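PDB 5OWU: importin subunit beta-1 from Saccharomyces cerevisiae, which carries proteins into the nucleus together with importin alpha, the adaptor that recognises the classical nuclear localization signal of the cargo. Local coordinates for residues Leu205-Met216 with Cys247-Phe258. Numbering follows the deposited sequence. Where two conformers were deposited one is given.
Sequences LADSLIFIKNNM and CLCKIMSLYYTF
Cys-247 opens the contact where the backbones run closest: its CA lies 5.0 Å from the CA of Ala-206, and in one of its two conformers its sulfur rests against the Ala-206 methyl and the Leu-205 side chain. One turn on, Lys-250 runs antiparallel alongside Leu-209, its CB 3.6 Å from Leu-209 CD1. The lysine chain stays extended through chi2 and chi3, which lays its CD 3.4 Å from Ala-206 O with CE close by. Ile-251 also meets Leu-209; its side chain lies roughly perpendicular to that of the leucine, with CG1 of Ile-251 near both leucine methyls. Leu-254 then sets its CD1 against two neighbours, 3.6 Å from Ile-210 CG1 and 3.8 Å from Leu-209 CB, so Leu-209 is packed by Lys-250, Ile-251 and Leu-254 of one helix face.

Tyr-255 supplies the polar link. Tyr-255 OH donates to Leu-209 O over 2.7 Å, nearly in line with the carbonyl bond (C=O...O angle 161°), and the acceptor lies at the ring edge, in its plane. That oxygen receives just a weak backbone bond from Ile-212 N within its own segment. Met-216 CG, turned anti to the carbonyl carbon (chi1 -69°), sits over the centre of one face of the tyrosine ring, 3.8 Å from the centroid and 10° off the normal, a CH-pi contact; after a bend at chi2, SD stands farther above the same ring, a Met-aromatic contact. Phe-258 ends the series with one ring face toward Met-216 O, which is hydrogen-bonded to Arg-222.

The contact thus joins the end of helix 195-208 in HEAT 5, with the turn into helix 213-216, to helix 238-255 of HEAT 6. Helix 219-233 reaches Leu-205 and Met-216 through Leu-225, while helix 280-306 packs against Met-252.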
loop_
_atom_site.group_PDB
_atom_site.type_symbol
_atom_site.label_atom_id
_atom_site.label_comp_id
_atom_site.label_asym_id
_atom_site.label_seq_id
_atom_site.Cartn_x
_atom_site.Cartn_y
_atom_site.Cartn_z
ATOM N N LEU A 205 15.667 -19.736 -2.447
ATOM C CA LEU A 205 14.495 -20.552 -2.739
ATOM C C LEU A 205 13.228 -19.712 -2.671
ATOM O O LEU A 205 12.368 -19.764 -3.572
ATOM C CB LEU A 205 14.426 -21.722 -1.755
ATOM C CG LEU A 205 13.291 -22.718 -1.954
ATOM C CD1 LEU A 205 13.356 -23.327 -3.351
ATOM C CD2 LEU A 205 13.342 -23.809 -0.876
ATOM N N ALA A 206 13.103 -18.925 -1.597
ATOM C CA ALA A 206 12.013 -17.964 -1.498
ATOM C C ALA A 206 11.956 -17.083 -2.740
ATOM O O ALA A 206 10.882 -16.882 -3.320
ATOM C CB ALA A 206 12.179 -17.114 -0.240
ATOM N N ASP A 207 13.112 -16.560 -3.174
ATOM C CA ASP A 207 13.134 -15.724 -4.377
ATOM C C ASP A 207 12.669 -16.487 -5.611
ATOM O O ASP A 207 12.110 -15.891 -6.539
ATOM C CB ASP A 207 14.542 -15.178 -4.636
ATOM C CG ASP A 207 14.970 -14.138 -3.617
ATOM O OD1 ASP A 207 14.101 -13.456 -3.042
ATOM O OD2 ASP A 207 16.189 -14.005 -3.396
ATOM N N SER A 208 12.909 -17.794 -5.653
ATOM C CA SER A 208 12.663 -18.578 -6.853
ATOM C C SER A 208 11.224 -19.052 -6.976
ATOM O O SER A 208 10.830 -19.496 -8.063
ATOM C CB SER A 208 13.564 -19.814 -6.860
ATOM O OG SER A 208 13.025 -20.809 -6.004
ATOM N N LEU A 209 10.445 -18.993 -5.890
ATOM C CA LEU A 209 9.158 -19.691 -5.857
ATOM C C LEU A 209 8.251 -19.363 -7.044
ATOM O O LEU A 209 7.527 -20.238 -7.534
ATOM C CB LEU A 209 8.441 -19.386 -4.544
ATOM C CG LEU A 209 9.131 -20.014 -3.331
ATOM C CD1 LEU A 209 8.403 -19.648 -2.070
ATOM C CD2 LEU A 209 9.248 -21.531 -3.444
ATOM N N ILE A 210 8.258 -18.121 -7.526
ATOM C CA ILE A 210 7.326 -17.773 -8.595
ATOM C C ILE A 210 7.688 -18.424 -9.923
ATOM O O ILE A 210 6.870 -18.404 -10.851
ATOM C CB ILE A 210 7.222 -16.235 -8.726
ATOM C CG1 ILE A 210 6.536 -15.675 -7.474
ATOM C CG2 ILE A 210 6.434 -15.829 -9.969
ATOM C CD1 ILE A 210 6.158 -14.205 -7.527
ATOM N N PHE A 211 8.864 -19.040 -10.032
ATOM C CA PHE A 211 9.316 -19.631 -11.287
ATOM C C PHE A 211 9.281 -21.152 -11.297
ATOM O O PHE A 211 9.773 -21.759 -12.252
ATOM C CB PHE A 211 10.732 -19.149 -11.600
ATOM C CG PHE A 211 10.828 -17.669 -11.759
ATOM C CD1 PHE A 211 10.369 -17.055 -12.911
ATOM C CD2 PHE A 211 11.360 -16.886 -10.751
ATOM C CE1 PHE A 211 10.450 -15.686 -13.059
ATOM C CE2 PHE A 211 11.443 -15.516 -10.894
ATOM C CZ PHE A 211 10.986 -14.917 -12.051
ATOM N N ILE A 212 8.694 -21.788 -10.284
ATOM C CA ILE A 212 8.767 -23.236 -10.168
ATOM C C ILE A 212 7.380 -23.875 -10.215
ATOM O O ILE A 212 7.200 -24.980 -9.727
ATOM C CB ILE A 212 9.539 -23.651 -8.899
ATOM C CG1 ILE A 212 8.756 -23.312 -7.625
ATOM C CG2 ILE A 212 10.898 -22.951 -8.851
ATOM C CD1 ILE A 212 9.352 -23.918 -6.366
ATOM N N LYS A 213 6.393 -23.191 -10.807
ATOM C CA LYS A 213 5.058 -23.775 -10.935
ATOM C C LYS A 213 5.122 -25.172 -11.539
ATOM O O LYS A 213 4.526 -26.122 -11.016
ATOM C CB LYS A 213 4.165 -22.878 -11.794
ATOM C CG LYS A 213 4.052 -21.440 -11.317
ATOM C CD LYS A 213 2.609 -21.044 -11.023
ATOM C CE LYS A 213 2.411 -19.537 -11.156
ATOM N NZ LYS A 213 3.388 -18.758 -10.342
ATOM N N ASN A 214 5.841 -25.314 -12.655
ATOM C CA ASN A 214 5.908 -26.608 -13.323
ATOM C C ASN A 214 6.492 -27.675 -12.411
ATOM O O ASN A 214 6.066 -28.834 -12.464
ATOM C CB ASN A 214 6.723 -26.488 -14.610
ATOM C CG ASN A 214 6.050 -25.601 -15.640
ATOM O OD1 ASN A 214 4.832 -25.415 -15.612
ATOM N ND2 ASN A 214 6.836 -25.050 -16.555
ATOM N N ASN A 215 7.442 -27.302 -11.550
ATOM C CA ASN A 215 7.997 -28.261 -10.597
ATOM C C ASN A 215 6.992 -28.591 -9.497
ATOM O O ASN A 215 6.859 -29.754 -9.102
ATOM C CB ASN A 215 9.285 -27.709 -9.985
ATOM C CG ASN A 215 10.304 -27.317 -11.030
ATOM O OD1 ASN A 215 10.304 -26.187 -11.522
ATOM N ND2 ASN A 215 11.188 -28.248 -11.371
ATOM N N MET A 216 6.275 -27.580 -8.993
ATOM C CA MET A 216 5.300 -27.807 -7.926
ATOM C C MET A 216 4.127 -28.657 -8.397
ATOM O O MET A 216 3.506 -29.357 -7.588
ATOM C CB MET A 216 4.806 -26.463 -7.381
ATOM C CG MET A 216 5.860 -25.670 -6.609
ATOM S SD MET A 216 6.292 -26.438 -5.028
ATOM C CE MET A 216 7.684 -27.473 -5.486
ATOM N N CYS A 247 10.173 -19.132 3.707
ATOM C CA CYS A 247 9.848 -19.994 2.570
ATOM C C CYS A 247 8.466 -20.600 2.708
ATOM O O CYS A 247 7.661 -20.575 1.771
ATOM C CB CYS A 247 10.868 -21.118 2.450
ATOM S SG CYS A 247 12.303 -20.660 1.574
ATOM N N LEU A 248 8.185 -21.191 3.868
ATOM C CA LEU A 248 6.899 -21.849 4.057
ATOM C C LEU A 248 5.751 -20.877 3.852
ATOM O O LEU A 248 4.755 -21.217 3.208
ATOM C CB LEU A 248 6.811 -22.475 5.452
ATOM C CG LEU A 248 7.117 -23.957 5.623
ATOM C CD1 LEU A 248 6.834 -24.345 7.066
ATOM C CD2 LEU A 248 6.313 -24.832 4.667
ATOM N N CYS A 249 5.864 -19.661 4.396
ATOM C CA CYS A 249 4.768 -18.707 4.259
ATOM C C CYS A 249 4.561 -18.333 2.802
ATOM O O CYS A 249 3.419 -18.279 2.316
ATOM C CB CYS A 249 5.042 -17.457 5.096
ATOM S SG CYS A 249 4.976 -17.736 6.882
ATOM N N LYS A 250 5.656 -18.074 2.083
ATOM C CA LYS A 250 5.521 -17.716 0.677
ATOM C C LYS A 250 4.928 -18.868 -0.127
ATOM O O LYS A 250 4.098 -18.657 -1.023
ATOM C CB LYS A 250 6.878 -17.302 0.118
ATOM C CG LYS A 250 6.806 -16.075 -0.779
ATOM C CD LYS A 250 7.943 -16.019 -1.794
ATOM C CE LYS A 250 7.861 -14.769 -2.658
ATOM N NZ LYS A 250 6.548 -14.680 -3.370
ATOM N N ILE A 251 5.339 -20.098 0.183
ATOM C CA ILE A 251 4.777 -21.266 -0.489
ATOM C C ILE A 251 3.291 -21.384 -0.207
ATOM O O ILE A 251 2.510 -21.750 -1.086
ATOM C CB ILE A 251 5.516 -22.548 -0.065
ATOM C CG1 ILE A 251 6.933 -22.555 -0.643
ATOM C CG2 ILE A 251 4.748 -23.793 -0.529
ATOM C CD1 ILE A 251 7.850 -23.594 -0.020
ATOM N N MET A 252 2.877 -21.135 1.035
ATOM C CA MET A 252 1.454 -21.212 1.348
ATOM C C MET A 252 0.679 -20.182 0.539
ATOM O O MET A 252 -0.371 -20.491 -0.039
ATOM C CB MET A 252 1.241 -21.007 2.849
ATOM C CG MET A 252 -0.220 -20.942 3.306
ATOM S SD MET A 252 -1.103 -22.503 3.183
ATOM C CE MET A 252 -0.152 -23.520 4.327
ATOM N N SER A 253 1.206 -18.956 0.457
ATOM C CA SER A 253 0.513 -17.907 -0.285
ATOM C C SER A 253 0.430 -18.226 -1.777
ATOM O O SER A 253 -0.612 -18.001 -2.402
ATOM C CB SER A 253 1.209 -16.563 -0.055
ATOM O OG SER A 253 0.566 -15.544 -0.793
ATOM N N LEU A 254 1.502 -18.761 -2.365
ATOM C CA LEU A 254 1.542 -18.981 -3.812
ATOM C C LEU A 254 0.940 -20.313 -4.248
ATOM O O LEU A 254 0.346 -20.407 -5.326
ATOM C CB LEU A 254 2.986 -18.916 -4.308
ATOM C CG LEU A 254 3.630 -17.538 -4.391
ATOM C CD1 LEU A 254 5.075 -17.697 -4.837
ATOM C CD2 LEU A 254 2.861 -16.645 -5.355
ATOM N N TYR A 255 1.104 -21.350 -3.444
ATOM C CA TYR A 255 0.710 -22.706 -3.794
ATOM C C TYR A 255 -0.225 -23.289 -2.743
ATOM O O TYR A 255 -0.167 -24.481 -2.448
ATOM C CB TYR A 255 1.945 -23.588 -3.972
ATOM C CG TYR A 255 2.867 -23.089 -5.059
ATOM C CD1 TYR A 255 2.510 -23.201 -6.398
ATOM C CD2 TYR A 255 4.087 -22.494 -4.752
ATOM C CE1 TYR A 255 3.339 -22.736 -7.404
ATOM C CE2 TYR A 255 4.931 -22.026 -5.763
ATOM C CZ TYR A 255 4.544 -22.151 -7.081
ATOM O OH TYR A 255 5.357 -21.700 -8.093
ATOM N N TYR A 256 -1.075 -22.440 -2.159
ATOM C CA TYR A 256 -2.118 -22.883 -1.239
ATOM C C TYR A 256 -2.774 -24.172 -1.728
ATOM O O TYR A 256 -2.955 -25.116 -0.951
ATOM C CB TYR A 256 -3.174 -21.781 -1.061
ATOM C CG TYR A 256 -4.283 -22.137 -0.092
ATOM C CD1 TYR A 256 -4.164 -21.872 1.269
ATOM C CD2 TYR A 256 -5.451 -22.743 -0.541
ATOM C CE1 TYR A 256 -5.191 -22.207 2.160
ATOM C CE2 TYR A 256 -6.471 -23.074 0.333
ATOM C CZ TYR A 256 -6.341 -22.806 1.681
ATOM O OH TYR A 256 -7.372 -23.150 2.536
ATOM N N THR A 257 -3.101 -24.236 -3.022
ATOM C CA THR A 257 -3.899 -25.342 -3.541
ATOM C C THR A 257 -3.245 -26.700 -3.313
ATOM O O THR A 257 -3.942 -27.720 -3.347
ATOM C CB THR A 257 -4.170 -25.141 -5.039
ATOM O OG1 THR A 257 -5.157 -26.079 -5.486
ATOM C CG2 THR A 257 -2.898 -25.312 -5.865
ATOM N N PHE A 258 -1.935 -26.739 -3.077
ATOM C CA PHE A 258 -1.206 -27.990 -2.897
ATOM C C PHE A 258 -0.874 -28.296 -1.437
ATOM O O PHE A 258 -0.164 -29.271 -1.172
ATOM C CB PHE A 258 0.099 -27.964 -3.701
ATOM C CG PHE A 258 -0.091 -27.839 -5.184
ATOM C CD1 PHE A 258 -0.647 -28.877 -5.917
ATOM C CD2 PHE A 258 0.327 -26.700 -5.852
ATOM C CE1 PHE A 258 -0.808 -28.769 -7.290
ATOM C CE2 PHE A 258 0.174 -26.586 -7.225
ATOM C CZ PHE A 258 -0.390 -27.619 -7.945
#